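Local coordinates for uncharacterized protein AF0587 (Archaeoglobus fulgidus DSM 4304, PDB 2Q07) that is of unknown function but, as part of an archaeosine synthase type 1 family protein, probably binds RNA and serves tRNA modification, at residues L205-R210 / M214-E219; K126-V131 / V139-E144. One frame throughout, in Å; residues are numbered along the deposited sequence.

Following the chain from its N terminus, interaction 2 comes first: helix 123-132 ends, the chain turns, and strand 138-141 returns alongside the helix, so the contact between 126-131 and 139-144 closes a loop of seven residues. Interaction 1 follows, where only three residues separate 205-210 from 214-219 in a tight beta hairpin. The two loops are in series and neither nest nor cross. Their centres lie about 37 Å apart, on opposite sides of the chain's centre. Interaction 2 packs a helix on the edge of the N-terminal mixed sheet, whereas interaction 1 pairs two strands of the pre-PUA sheet, which also touches helix 168-181 and the C-terminal PUA region.

Interaction 1. Residues L205-R210 / M214-E219; sequences LARVDR and MLDIYE
V208 and L215 meet at the apolar centre, CG2 of V208 lying 4.2 Å from CD2 of L215, on the same face of the sheet as A206 and I217. The small A206 fits a place where the strands run close: its CB is only 3.3 Å from D216 O, and beside it stands CG2 of I217. L215 and I217 carry this face onto helix 168-181, which suits their branched, greasy side chains.

Hydrogen-bonded and non-hydrogen-bonded pairs alternate along the two strands. R207 and D216 form a hydrogen-bonded pair, with D216 N giving a nearly straight bond to R207 O (2.8 Å, 176°), and D209 N binds M214 O in the next such pair. Where the strand gives way to the following helix, Y218 N still reaches L205 O at 3.1 Å, from above the carbonyl plane.

The other face carries R207, D209 and D216, with the apolar M214 among them. The ring of Y218 lies with its edge against the L205-A206 peptide, CD1 being 3.5 Å from L205 O, while its hydroxyl rests alongside the aliphatic CD of R207 (3.4 Å). With CG lodged between its own N and carbonyl carbon (chi1 82°), R207 runs beside D216, whose OD2 lies over one guanidinium face, 4.2 Å from NH2 and beyond a salt bridge; any attraction is probably of charge only. D216 instead forms a salt bridge with R295. D209 pairs with K294, which probably offsets the two neighbouring carboxylates, and its OD1 accepts both I211 N, closing an Asx turn, and Y212 N, which suits an aspartate at the bend. Together these features make an antiparallel beta hairpin at the edge of the four-stranded pre-PUA sheet.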
ATOM      1  N   LEU A 205      -6.592   0.388  16.492  1.00 17.23           N
ATOM      2  CA  LEU A 205      -5.762  -0.775  16.230  1.00 17.30           C
ATOM      3  C   LEU A 205      -4.571  -0.348  15.390  1.00 16.44           C
ATOM      4  O   LEU A 205      -3.467  -0.870  15.534  1.00 18.81           O
ATOM      5  CB  LEU A 205      -6.574  -1.828  15.461  1.00 19.12           C
ATOM      6  CG  LEU A 205      -7.830  -2.364  16.156  1.00 20.56           C
ATOM      7  CD1 LEU A 205      -8.637  -3.263  15.217  1.00 20.49           C
ATOM      8  CD2 LEU A 205      -7.405  -3.139  17.380  1.00 22.73           C
ATOM      9  N   ALA A 206      -4.813   0.606  14.503  1.00 15.26           N
ATOM     10  CA  ALA A 206      -3.783   1.112  13.620  1.00 14.84           C
ATOM     11  C   ALA A 206      -4.249   2.434  13.024  1.00 16.74           C
ATOM     12  O   ALA A 206      -5.425   2.791  13.120  1.00 17.53           O
ATOM     13  CB  ALA A 206      -3.514   0.088  12.501  1.00 14.35           C
ATOM     14  N   ARG A 207      -3.320   3.174  12.438  1.00 17.16           N
ATOM     15  CA  ARG A 207      -3.650   4.437  11.797  1.00 19.50           C
ATOM     16  C   ARG A 207      -2.559   4.804  10.798  1.00 17.99           C
ATOM     17  O   ARG A 207      -1.400   4.411  10.941  1.00 15.93           O
ATOM     18  CB  ARG A 207      -3.816   5.567  12.828  1.00 22.41           C
ATOM     19  CG  ARG A 207      -2.528   6.201  13.279  1.00 28.82           C
ATOM     20  CD  ARG A 207      -2.779   7.487  14.052  1.00 31.92           C
ATOM     21  NE  ARG A 207      -1.520   8.086  14.486  1.00 36.54           N
ATOM     22  CZ  ARG A 207      -0.553   8.473  13.659  1.00 39.28           C
ATOM     23  NH1 ARG A 207      -0.701   8.330  12.352  1.00 41.92           N
ATOM     24  NH2 ARG A 207       0.571   8.988  14.139  1.00 40.68           N
ATOM     25  N   VAL A 208      -2.951   5.545   9.770  1.00 18.51           N
ATOM     26  CA  VAL A 208      -2.014   5.969   8.745  1.00 17.78           C
ATOM     27  C   VAL A 208      -1.170   7.118   9.302  1.00 19.53           C
ATOM     28  O   VAL A 208      -1.705   8.064   9.867  1.00 20.44           O
ATOM     29  CB  VAL A 208      -2.771   6.447   7.474  1.00 18.28           C
ATOM     30  CG1 VAL A 208      -1.781   6.888   6.410  1.00 16.31           C
ATOM     31  CG2 VAL A 208      -3.668   5.328   6.951  1.00 16.09           C
ATOM     32  N   ASP A 209       0.146   7.003   9.166  1.00 20.49           N
ATOM     33  CA  ASP A 209       1.075   8.035   9.610  1.00 23.28           C
ATOM     34  C   ASP A 209       1.502   8.731   8.319  1.00 25.37           C
ATOM     35  O   ASP A 209       2.337   8.207   7.580  1.00 22.10           O
ATOM     36  CB  ASP A 209       2.291   7.392  10.284  1.00 24.37           C
ATOM     37  CG  ASP A 209       3.301   8.413  10.797  1.00 27.85           C
ATOM     38  OD1 ASP A 209       3.524   9.455  10.137  1.00 30.84           O
ATOM     39  OD2 ASP A 209       3.894   8.158  11.861  1.00 28.05           O
ATOM     40  N   ARG A 210       0.919   9.895   8.046  1.00 28.07           N
ATOM     41  CA  ARG A 210       1.235  10.640   6.831  1.00 32.90           C
ATOM     42  C   ARG A 210       2.683  11.109   6.760  1.00 32.87           C
ATOM     43  O   ARG A 210       3.162  11.465   5.688  1.00 34.78           O
ATOM     44  CB  ARG A 210       0.295  11.846   6.671  1.00 35.06           C
ATOM     45  CG  ARG A 210       0.198  12.755   7.887  1.00 42.43           C
ATOM     46  CD  ARG A 210      -0.563  14.042   7.563  1.00 46.20           C
ATOM     47  NE  ARG A 210      -0.916  14.797   8.764  1.00 49.52           N
ATOM     48  CZ  ARG A 210      -1.351  16.056   8.764  1.00 50.77           C
ATOM     49  NH1 ARG A 210      -1.486  16.718   7.619  1.00 52.08           N
ATOM     50  NH2 ARG A 210      -1.656  16.655   9.909  1.00 50.77           N
HETATM   51  N   MSE A 214       3.258   5.070   6.266  1.00 24.72           N
HETATM   52  CA  MSE A 214       3.082   3.676   6.659  1.00 25.73           C
HETATM   53  C   MSE A 214       2.094   3.616   7.811  1.00 22.46           C
HETATM   54  O   MSE A 214       1.701   4.647   8.350  1.00 22.24           O
HETATM   55  CB  MSE A 214       4.418   3.065   7.095  1.00 29.30           C
HETATM   56  CG  MSE A 214       4.907   3.534   8.456  1.00 36.72           C
HETATM   57 SE   MSE A 214       6.770   3.075   8.792  1.00 54.97          SE
HETATM   58  CE  MSE A 214       6.640   1.156   8.655  1.00 50.51           C
ATOM     59  N   LEU A 215       1.704   2.406   8.189  1.00 21.20           N
ATOM     60  CA  LEU A 215       0.764   2.212   9.284  1.00 20.18           C
ATOM     61  C   LEU A 215       1.457   2.185  10.630  1.00 19.98           C
ATOM     62  O   LEU A 215       2.515   1.579  10.773  1.00 19.04           O
ATOM     63  CB  LEU A 215       0.022   0.881   9.139  1.00 20.81           C
ATOM     64  CG  LEU A 215      -1.194   0.746   8.230  1.00 22.47           C
ATOM     65  CD1 LEU A 215      -1.726  -0.672   8.339  1.00 20.15           C
ATOM     66  CD2 LEU A 215      -2.262   1.741   8.630  1.00 19.74           C
ATOM     67  N   ASP A 216       0.859   2.857  11.606  1.00 18.26           N
ATOM     68  CA  ASP A 216       1.376   2.831  12.960  1.00 17.75           C
ATOM     69  C   ASP A 216       0.427   1.816  13.593  1.00 16.63           C
ATOM     70  O   ASP A 216      -0.763   1.817  13.273  1.00 17.81           O
ATOM     71  CB  ASP A 216       1.216   4.192  13.651  1.00 16.49           C
ATOM     72  CG  ASP A 216       2.034   4.290  14.927  1.00 18.23           C
ATOM     73  OD1 ASP A 216       2.508   3.235  15.401  1.00 19.93           O
ATOM     74  OD2 ASP A 216       2.206   5.408  15.457  1.00 18.61           O
ATOM     75  N   ILE A 217       0.933   0.945  14.464  1.00 16.42           N
ATOM     76  CA  ILE A 217       0.088  -0.065  15.110  1.00 15.96           C
ATOM     77  C   ILE A 217       0.066   0.094  16.622  1.00 16.90           C
ATOM     78  O   ILE A 217       0.998   0.644  17.203  1.00 18.05           O
ATOM     79  CB  ILE A 217       0.573  -1.496  14.806  1.00 16.41           C
ATOM     80  CG1 ILE A 217       2.020  -1.660  15.282  1.00 19.58           C
ATOM     81  CG2 ILE A 217       0.431  -1.790  13.313  1.00 16.01           C
ATOM     82  CD1 ILE A 217       2.555  -3.081  15.192  1.00 20.27           C
ATOM     83  N   TYR A 218      -0.989  -0.412  17.254  1.00 15.86           N
ATOM     84  CA  TYR A 218      -1.113  -0.314  18.699  1.00 16.31           C
ATOM     85  C   TYR A 218      -1.068  -1.649  19.442  1.00 15.14           C
ATOM     86  O   TYR A 218      -0.575  -2.627  18.899  1.00 15.83           O
ATOM     87  CB  TYR A 218      -2.345   0.522  19.038  1.00 11.74           C
ATOM     88  CG  TYR A 218      -2.209   1.903  18.414  1.00 16.49           C
ATOM     89  CD1 TYR A 218      -2.675   2.155  17.120  1.00 16.72           C
ATOM     90  CD2 TYR A 218      -1.507   2.914  19.064  1.00 13.74           C
ATOM     91  CE1 TYR A 218      -2.440   3.378  16.490  1.00 16.15           C
ATOM     92  CE2 TYR A 218      -1.261   4.146  18.442  1.00 16.49           C
ATOM     93  CZ  TYR A 218      -1.730   4.366  17.156  1.00 18.33           C
ATOM     94  OH  TYR A 218      -1.476   5.555  16.526  1.00 17.41           O
ATOM     95  N   GLU A 219      -1.580  -1.694  20.668  1.00 16.28           N
ATOM     96  CA  GLU A 219      -1.489  -2.899  21.499  1.00 18.12           C
ATOM     97  C   GLU A 219      -1.896  -4.277  20.986  1.00 16.91           C
ATOM     98  O   GLU A 219      -1.091  -5.204  21.011  1.00 19.27           O
ATOM     99  CB  GLU A 219      -2.186  -2.673  22.847  1.00 18.80           C
ATOM    100  CG  GLU A 219      -1.597  -3.555  23.954  1.00 23.61           C
ATOM    101  CD  GLU A 219      -2.397  -3.534  25.253  1.00 27.38           C
ATOM    102  OE1 GLU A 219      -2.958  -2.473  25.602  1.00 30.48           O
ATOM    103  OE2 GLU A 219      -2.444  -4.580  25.934  1.00 27.34           O
TER

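Interaction 2. Residues K126-V131 / V139-E144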
ATOM      1  N   LYS A 126       0.676   4.420 -24.618  1.00 32.53           N
ATOM      2  CA  LYS A 126       1.809   3.693 -25.172  1.00 31.36           C
ATOM      3  C   LYS A 126       2.248   2.617 -24.187  1.00 29.48           C
ATOM      4  O   LYS A 126       2.600   1.510 -24.584  1.00 31.21           O
ATOM      5  CB  LYS A 126       2.980   4.635 -25.448  1.00 33.20           C
ATOM      6  CG  LYS A 126       2.791   5.542 -26.649  1.00 35.08           C
ATOM      7  CD  LYS A 126       4.072   6.318 -26.929  1.00 38.89           C
ATOM      8  CE  LYS A 126       3.994   7.072 -28.247  1.00 39.65           C
ATOM      9  NZ  LYS A 126       5.269   7.790 -28.542  1.00 42.27           N
ATOM     10  N   VAL A 127       2.234   2.949 -22.899  1.00 27.16           N
ATOM     11  CA  VAL A 127       2.619   1.988 -21.874  1.00 22.15           C
ATOM     12  C   VAL A 127       1.635   0.817 -21.923  1.00 20.58           C
ATOM     13  O   VAL A 127       2.037  -0.341 -22.026  1.00 19.44           O
ATOM     14  CB  VAL A 127       2.587   2.637 -20.464  1.00 22.59           C
ATOM     15  CG1 VAL A 127       2.653   1.569 -19.388  1.00 19.95           C
ATOM     16  CG2 VAL A 127       3.757   3.617 -20.309  1.00 19.21           C
ATOM     17  N   VAL A 128       0.344   1.132 -21.867  1.00 18.49           N
ATOM     18  CA  VAL A 128      -0.707   0.117 -21.894  1.00 18.44           C
ATOM     19  C   VAL A 128      -0.667  -0.697 -23.187  1.00 19.69           C
ATOM     20  O   VAL A 128      -0.820  -1.928 -23.178  1.00 15.97           O
ATOM     21  CB  VAL A 128      -2.094   0.777 -21.738  1.00 20.69           C
ATOM     22  CG1 VAL A 128      -3.191  -0.279 -21.731  1.00 21.75           C
ATOM     23  CG2 VAL A 128      -2.126   1.595 -20.454  1.00 18.22           C
ATOM     24  N   GLU A 129      -0.453  -0.012 -24.302  1.00 19.64           N
ATOM     25  CA  GLU A 129      -0.393  -0.693 -25.584  1.00 22.55           C
ATOM     26  C   GLU A 129       0.661  -1.790 -25.571  1.00 22.20           C
ATOM     27  O   GLU A 129       0.457  -2.850 -26.154  1.00 22.20           O
ATOM     28  CB  GLU A 129      -0.120   0.314 -26.705  1.00 25.98           C
ATOM     29  CG  GLU A 129      -1.392   1.016 -27.176  1.00 31.17           C
ATOM     30  CD  GLU A 129      -1.110   2.213 -28.054  1.00 33.29           C
ATOM     31  OE1 GLU A 129      -0.250   2.102 -28.951  1.00 36.09           O
ATOM     32  OE2 GLU A 129      -1.752   3.265 -27.851  1.00 35.38           O
ATOM     33  N   ARG A 130       1.776  -1.542 -24.887  1.00 22.90           N
ATOM     34  CA  ARG A 130       2.838  -2.535 -24.785  1.00 25.36           C
ATOM     35  C   ARG A 130       2.352  -3.782 -24.056  1.00 24.44           C
ATOM     36  O   ARG A 130       2.666  -4.902 -24.450  1.00 28.00           O
ATOM     37  CB  ARG A 130       4.037  -1.973 -24.017  1.00 27.98           C
ATOM     38  CG  ARG A 130       4.872  -0.949 -24.758  1.00 33.22           C
ATOM     39  CD  ARG A 130       5.606  -1.564 -25.954  1.00 35.34           C
ATOM     40  NE  ARG A 130       6.767  -0.761 -26.339  1.00 39.08           N
ATOM     41  CZ  ARG A 130       7.925  -0.761 -25.685  1.00 40.72           C
ATOM     42  NH1 ARG A 130       8.085  -1.529 -24.616  1.00 42.39           N
ATOM     43  NH2 ARG A 130       8.925   0.013 -26.090  1.00 43.11           N
ATOM     44  N   VAL A 131       1.592  -3.577 -22.986  1.00 23.62           N
ATOM     45  CA  VAL A 131       1.075  -4.676 -22.171  1.00 22.62           C
ATOM     46  C   VAL A 131      -0.084  -5.434 -22.821  1.00 22.42           C
ATOM     47  O   VAL A 131      -0.177  -6.661 -22.711  1.00 21.13           O
ATOM     48  CB  VAL A 131       0.588  -4.169 -20.798  1.00 21.83           C
ATOM     49  CG1 VAL A 131       0.107  -5.337 -19.961  1.00 22.73           C
ATOM     50  CG2 VAL A 131       1.704  -3.413 -20.082  1.00 19.87           C
ATOM     51  N   VAL A 139      -8.447  -5.589 -23.393  1.00 18.92           N
ATOM     52  CA  VAL A 139      -8.020  -4.243 -23.061  1.00 20.86           C
ATOM     53  C   VAL A 139      -8.827  -3.263 -23.894  1.00 22.49           C
ATOM     54  O   VAL A 139      -8.818  -3.325 -25.123  1.00 24.79           O
ATOM     55  CB  VAL A 139      -6.513  -4.042 -23.340  1.00 21.92           C
ATOM     56  CG1 VAL A 139      -6.056  -2.685 -22.801  1.00 22.06           C
ATOM     57  CG2 VAL A 139      -5.712  -5.155 -22.691  1.00 22.12           C
ATOM     58  N   VAL A 140      -9.538  -2.375 -23.209  1.00 21.78           N
ATOM     59  CA  VAL A 140     -10.363  -1.366 -23.858  1.00 20.76           C
ATOM     60  C   VAL A 140      -9.875   0.031 -23.487  1.00 19.99           C
ATOM     61  O   VAL A 140      -9.468   0.269 -22.352  1.00 21.68           O
ATOM     62  CB  VAL A 140     -11.839  -1.509 -23.423  1.00 20.92           C
ATOM     63  CG1 VAL A 140     -12.384  -2.870 -23.868  1.00 23.21           C
ATOM     64  CG2 VAL A 140     -11.945  -1.375 -21.906  1.00 19.72           C
ATOM     65  N   TYR A 141      -9.915   0.953 -24.445  1.00 19.36           N
ATOM     66  CA  TYR A 141      -9.485   2.327 -24.199  1.00 19.94           C
ATOM     67  C   TYR A 141     -10.716   3.231 -24.170  1.00 20.65           C
ATOM     68  O   TYR A 141     -11.518   3.228 -25.098  1.00 21.52           O
ATOM     69  CB  TYR A 141      -8.498   2.765 -25.279  1.00 18.68           C
ATOM     70  CG  TYR A 141      -7.273   1.884 -25.340  1.00 19.04           C
ATOM     71  CD1 TYR A 141      -7.317   0.648 -25.984  1.00 18.86           C
ATOM     72  CD2 TYR A 141      -6.094   2.245 -24.682  1.00 14.51           C
ATOM     73  CE1 TYR A 141      -6.231  -0.210 -25.970  1.00 15.13           C
ATOM     74  CE2 TYR A 141      -4.996   1.390 -24.660  1.00 18.55           C
ATOM     75  CZ  TYR A 141      -5.071   0.164 -25.304  1.00 19.17           C
ATOM     76  OH  TYR A 141      -4.002  -0.699 -25.268  1.00 16.57           O
ATOM     77  N   THR A 142     -10.861   4.002 -23.100  1.00 20.71           N
ATOM     78  CA  THR A 142     -12.034   4.855 -22.937  1.00 22.31           C
ATOM     79  C   THR A 142     -11.787   6.359 -22.991  1.00 25.26           C
ATOM     80  O   THR A 142     -12.728   7.147 -22.891  1.00 26.69           O
ATOM     81  CB  THR A 142     -12.738   4.533 -21.603  1.00 22.06           C
ATOM     82  OG1 THR A 142     -11.774   4.544 -20.542  1.00 23.04           O
ATOM     83  CG2 THR A 142     -13.399   3.155 -21.661  1.00 22.23           C
ATOM     84  N   ALA A 143     -10.533   6.760 -23.155  1.00 26.19           N
ATOM     85  CA  ALA A 143     -10.210   8.177 -23.187  1.00 29.84           C
ATOM     86  C   ALA A 143      -9.387   8.615 -24.401  1.00 32.29           C
ATOM     87  O   ALA A 143      -8.367   8.013 -24.738  1.00 33.12           O
ATOM     88  CB  ALA A 143      -9.482   8.556 -21.909  1.00 25.81           C
ATOM     89  N   GLU A 144      -9.854   9.670 -25.056  1.00 37.00           N
ATOM     90  CA  GLU A 144      -9.160  10.232 -26.207  1.00 40.37           C
ATOM     91  C   GLU A 144      -9.136  11.748 -26.021  1.00 41.84           C
ATOM     92  O   GLU A 144     -10.167  12.410 -26.142  1.00 44.26           O
ATOM     93  CB  GLU A 144      -9.879   9.865 -27.515  1.00 42.62           C
ATOM     94  CG  GLU A 144     -11.289  10.415 -27.658  1.00 46.52           C
ATOM     95  CD  GLU A 144     -11.899  10.111 -29.019  1.00 49.47           C
ATOM     96  OE1 GLU A 144     -13.006  10.615 -29.309  1.00 49.37           O
ATOM     97  OE2 GLU A 144     -11.273   9.362 -29.801  1.00 50.93           O
TER
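V128 and Y141 approach from opposite directions, the valine reaching from the helix and the tyrosine from the strand. The touching branch is CG1 of V128, set anti to its backbone N (chi1 -179°), which comes obliquely to the ring and lies 3.8 Å from CE2 of Y141. The same methyl meets CG1 of V139 at 3.9 Å, so one valine branch fills the angle between two strand residues whose side chains leave the same side of the sheet. The axes of the short helix and strand segments are 10.0 Å apart, the usual spacing for a helix on a sheet; V128 suits the layer because its CG1 can touch V139 and Y141 together.

Beyond V128 the tyrosine extends to the next helical residue. Its OH lies 3.6 Å from CA of E129 and also beside CG of that glutamate, whose chain crosses the tyrosine at about a right angle. This is contact with the aliphatic part of E129; the carboxylate is turned elsewhere, with a long, weak ion pair to R125.

Further out, the hydroxyl's hydrogen bond to E132, one turn beyond V128, anchors the end of the side chain, and the cation-pi contact with R125 is what bears on the ring itself. A leucine in place of Y141 would probably leave E132 without this hydrogen-bond mate and R125 without its aromatic partner. Both V128 and Y141 also touch A118 on the neighbouring parallel strand. The arrangement is a beta-alpha-beta crossover, with helix 123-132 linking strands 115-118 and 138-141, and the order of the parallel strands is consistent with a uracil-DNA-glycosylase-like alpha/beta fold.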